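Local coordinates for alpha-hemoglobin-stabilizing protein (Homo sapiens, PDB 1Z8U), which acts as a chaperone that binds free alpha-hemoglobin and keeps it from aggregating and precipitating during erythroid cell development, at residues 43-48 against 76-81. The protein carries 1 engineered substitution. Numbering follows the deposited sequence.
Sequences DWMNFY and TLANPF
Met45 reaches across from helix 34-52 and sets its terminal methyl on Ala78 of helix 60-86, with CE 3.7 Å from Ala78 CB. The sulfur is slightly more distant: Met45 SD is 4.1 Å from Ala78 CB. CG of Met45 sits anti to its carbonyl carbon and the next torsion is extended (chi2 -172°), which carries SD straight out from its own helix before the chain bends at chi3 (-96°) to bring CE round to Ala78. Alongside, Trp44 and Phe81 make a looser apolar contact: CZ of Phe81 comes to the edge of the indole, near its plane, 4.5 Å from Trp44 CZ3, with the two ring planes inclined at about 60°. No hydrogen bond links the segments, and their CA atoms come no closer than 8.9 Å, between Met45 and Ala78. All four are buried. Phe18 of helix 5-23 packs on Met45 and Leu21 on Trp44, while Val41 touches both Ala78 and Phe81. The Trp44 ring also meets side chains of another protein's chain, so it belongs to an interface as well as the interior. Such apolar side chains meeting between helices are characteristic of the core of a three-helix bundle, here that of the AHSP family.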
ATOM      1  N   ASP A  43       6.612  -5.161  -3.797  1.00 61.88           N
ATOM      2  CA  ASP A  43       5.280  -4.887  -4.341  1.00 59.37           C
ATOM      3  C   ASP A  43       5.226  -3.416  -4.739  1.00 58.22           C
ATOM      4  O   ASP A  43       4.688  -3.057  -5.792  1.00 55.30           O
ATOM      5  CB  ASP A  43       4.188  -5.191  -3.315  1.00 61.40           C
ATOM      6  CG  ASP A  43       3.868  -6.673  -3.224  1.00 62.01           C
ATOM      7  OD1 ASP A  43       3.081  -7.056  -2.339  1.00 64.21           O
ATOM      8  OD2 ASP A  43       4.389  -7.460  -4.037  1.00 64.02           O
ATOM      9  N   TRP A  44       5.804  -2.563  -3.901  1.00 58.24           N
ATOM     10  CA  TRP A  44       5.843  -1.139  -4.196  1.00 60.53           C
ATOM     11  C   TRP A  44       6.638  -0.877  -5.468  1.00 60.96           C
ATOM     12  O   TRP A  44       6.288   0.008  -6.246  1.00 59.83           O
ATOM     13  CB  TRP A  44       6.469  -0.363  -3.044  1.00 60.70           C
ATOM     14  CG  TRP A  44       5.626  -0.339  -1.812  1.00 63.40           C
ATOM     15  CD1 TRP A  44       4.281  -0.563  -1.729  1.00 62.44           C
ATOM     16  CD2 TRP A  44       6.060   0.001  -0.491  1.00 64.41           C
ATOM     17  NE1 TRP A  44       3.851  -0.381  -0.438  1.00 64.37           N
ATOM     18  CE2 TRP A  44       4.923  -0.035   0.343  1.00 64.47           C
ATOM     19  CE3 TRP A  44       7.302   0.336   0.070  1.00 64.76           C
ATOM     20  CZ2 TRP A  44       4.991   0.252   1.713  1.00 66.47           C
ATOM     21  CZ3 TRP A  44       7.368   0.621   1.427  1.00 65.80           C
ATOM     22  CH2 TRP A  44       6.219   0.577   2.235  1.00 65.21           C
ATOM     23  N   MET A  45       7.707  -1.637  -5.689  1.00 61.20           N
ATOM     24  CA  MET A  45       8.494  -1.439  -6.907  1.00 63.34           C
ATOM     25  C   MET A  45       7.767  -2.022  -8.114  1.00 61.16           C
ATOM     26  O   MET A  45       7.683  -1.381  -9.158  1.00 58.60           O
ATOM     27  CB  MET A  45       9.903  -2.033  -6.755  1.00 63.98           C
ATOM     28  CG  MET A  45      10.753  -1.228  -5.783  1.00 64.82           C
ATOM     29  SD  MET A  45      12.481  -1.701  -5.714  1.00 66.18           S
ATOM     30  CE  MET A  45      12.483  -2.798  -4.306  1.00 67.15           C
ATOM     31  N   ASN A  46       7.223  -3.227  -7.974  1.00 61.52           N
ATOM     32  CA  ASN A  46       6.470  -3.820  -9.073  1.00 61.72           C
ATOM     33  C   ASN A  46       5.443  -2.766  -9.471  1.00 61.42           C
ATOM     34  O   ASN A  46       5.286  -2.430 -10.642  1.00 60.28           O
ATOM     35  CB  ASN A  46       5.754  -5.097  -8.614  1.00 61.10           C
ATOM     36  CG  ASN A  46       6.698  -6.280  -8.474  1.00 63.91           C
ATOM     37  OD1 ASN A  46       6.307  -7.354  -8.006  1.00 66.24           O
ATOM     38  ND2 ASN A  46       7.945  -6.092  -8.885  1.00 65.07           N
ATOM     39  N   PHE A  47       4.769  -2.238  -8.456  1.00 61.55           N
ATOM     40  CA  PHE A  47       3.750  -1.211  -8.610  1.00 59.04           C
ATOM     41  C   PHE A  47       4.208  -0.058  -9.507  1.00 57.90           C
ATOM     42  O   PHE A  47       3.548   0.251 -10.491  1.00 56.96           O
ATOM     43  CB  PHE A  47       3.344  -0.697  -7.214  1.00 58.78           C
ATOM     44  CG  PHE A  47       2.596   0.602  -7.234  1.00 55.71           C
ATOM     45  CD1 PHE A  47       2.949   1.627  -6.359  1.00 53.58           C
ATOM     46  CD2 PHE A  47       1.566   0.819  -8.151  1.00 54.81           C
ATOM     47  CE1 PHE A  47       2.296   2.853  -6.394  1.00 54.91           C
ATOM     48  CE2 PHE A  47       0.904   2.042  -8.199  1.00 56.84           C
ATOM     49  CZ  PHE A  47       1.268   3.064  -7.318  1.00 56.41           C
ATOM     50  N   TYR A  48       5.323   0.585  -9.160  1.00 60.64           N
ATOM     51  CA  TYR A  48       5.849   1.700  -9.956  1.00 63.08           C
ATOM     52  C   TYR A  48       6.182   1.277 -11.381  1.00 65.57           C
ATOM     53  O   TYR A  48       5.892   1.990 -12.341  1.00 66.32           O
ATOM     54  CB  TYR A  48       7.108   2.287  -9.317  1.00 60.10           C
ATOM     55  CG  TYR A  48       6.832   3.304  -8.245  1.00 59.07           C
ATOM     56  CD1 TYR A  48       6.060   2.972  -7.130  1.00 57.72           C
ATOM     57  CD2 TYR A  48       7.352   4.600  -8.330  1.00 56.89           C
ATOM     58  CE1 TYR A  48       5.813   3.901  -6.122  1.00 56.08           C
ATOM     59  CE2 TYR A  48       7.110   5.545  -7.319  1.00 57.35           C
ATOM     60  CZ  TYR A  48       6.341   5.180  -6.215  1.00 56.76           C
ATOM     61  OH  TYR A  48       6.125   6.068  -5.191  1.00 51.33           O
ATOM     62  N   THR A  76      18.243   1.126  -5.854  1.00 85.68           N
ATOM     63  CA  THR A  76      19.284   1.945  -5.243  1.00 91.60           C
ATOM     64  C   THR A  76      18.749   2.764  -4.066  1.00 91.38           C
ATOM     65  O   THR A  76      19.496   3.088  -3.137  1.00 92.81           O
ATOM     66  CB  THR A  76      19.923   2.891  -6.283  1.00 93.08           C
ATOM     67  OG1 THR A  76      20.355   2.125  -7.415  1.00 95.09           O
ATOM     68  CG2 THR A  76      21.128   3.609  -5.685  1.00 95.20           C
ATOM     69  N   LEU A  77      17.464   3.106  -4.106  1.00 89.11           N
ATOM     70  CA  LEU A  77      16.851   3.861  -3.020  1.00 86.72           C
ATOM     71  C   LEU A  77      16.350   2.884  -1.965  1.00 85.27           C
ATOM     72  O   LEU A  77      16.501   3.114  -0.766  1.00 85.64           O
ATOM     73  CB  LEU A  77      15.677   4.697  -3.535  1.00 87.07           C
ATOM     74  CG  LEU A  77      15.976   6.008  -4.268  1.00 86.72           C
ATOM     75  CD1 LEU A  77      16.854   5.743  -5.478  1.00 90.52           C
ATOM     76  CD2 LEU A  77      14.672   6.658  -4.691  1.00 85.73           C
ATOM     77  N   ALA A  78      15.764   1.786  -2.431  1.00 83.91           N
ATOM     78  CA  ALA A  78      15.216   0.757  -1.558  1.00 82.93           C
ATOM     79  C   ALA A  78      16.264   0.074  -0.689  1.00 82.83           C
ATOM     80  O   ALA A  78      15.984  -0.299   0.450  1.00 80.72           O
ATOM     81  CB  ALA A  78      14.480  -0.285  -2.394  1.00 81.18           C
ATOM     82  N   ASN A  79      17.467  -0.091  -1.231  1.00 84.36           N
ATOM     83  CA  ASN A  79      18.551  -0.746  -0.507  1.00 84.59           C
ATOM     84  C   ASN A  79      18.906  -0.050   0.802  1.00 82.41           C
ATOM     85  O   ASN A  79      19.041  -0.702   1.839  1.00 82.34           O
ATOM     86  CB  ASN A  79      19.789  -0.852  -1.397  1.00 89.08           C
ATOM     87  CG  ASN A  79      19.582  -1.788  -2.566  1.00 92.77           C
ATOM     88  OD1 ASN A  79      19.183  -2.943  -2.390  1.00 95.81           O
ATOM     89  ND2 ASN A  79      19.855  -1.300  -3.771  1.00 94.58           N
ATOM     90  N   PRO A  80      19.085   1.281   0.773  1.00 80.05           N
ATOM     91  CA  PRO A  80      19.418   1.984   2.017  1.00 78.14           C
ATOM     92  C   PRO A  80      18.257   1.830   3.000  1.00 75.34           C
ATOM     93  O   PRO A  80      18.458   1.692   4.207  1.00 74.58           O
ATOM     94  CB  PRO A  80      19.596   3.428   1.556  1.00 77.64           C
ATOM     95  CG  PRO A  80      20.099   3.271   0.155  1.00 77.00           C
ATOM     96  CD  PRO A  80      19.206   2.184  -0.385  1.00 77.99           C
ATOM     97  N   PHE A  81      17.044   1.850   2.450  1.00 74.10           N
ATOM     98  CA  PHE A  81      15.806   1.713   3.215  1.00 71.33           C
ATOM     99  C   PHE A  81      15.778   0.370   3.925  1.00 69.29           C
ATOM    100  O   PHE A  81      15.573   0.299   5.135  1.00 68.41           O
ATOM    101  CB  PHE A  81      14.601   1.815   2.277  1.00 71.03           C
ATOM    102  CG  PHE A  81      13.269   1.676   2.967  1.00 72.17           C
ATOM    103  CD1 PHE A  81      12.674   2.767   3.596  1.00 71.02           C
ATOM    104  CD2 PHE A  81      12.601   0.452   2.976  1.00 70.92           C
ATOM    105  CE1 PHE A  81      11.431   2.643   4.219  1.00 72.06           C
ATOM    106  CE2 PHE A  81      11.359   0.316   3.596  1.00 71.32           C
ATOM    107  CZ  PHE A  81      10.771   1.412   4.216  1.00 71.27           C
TER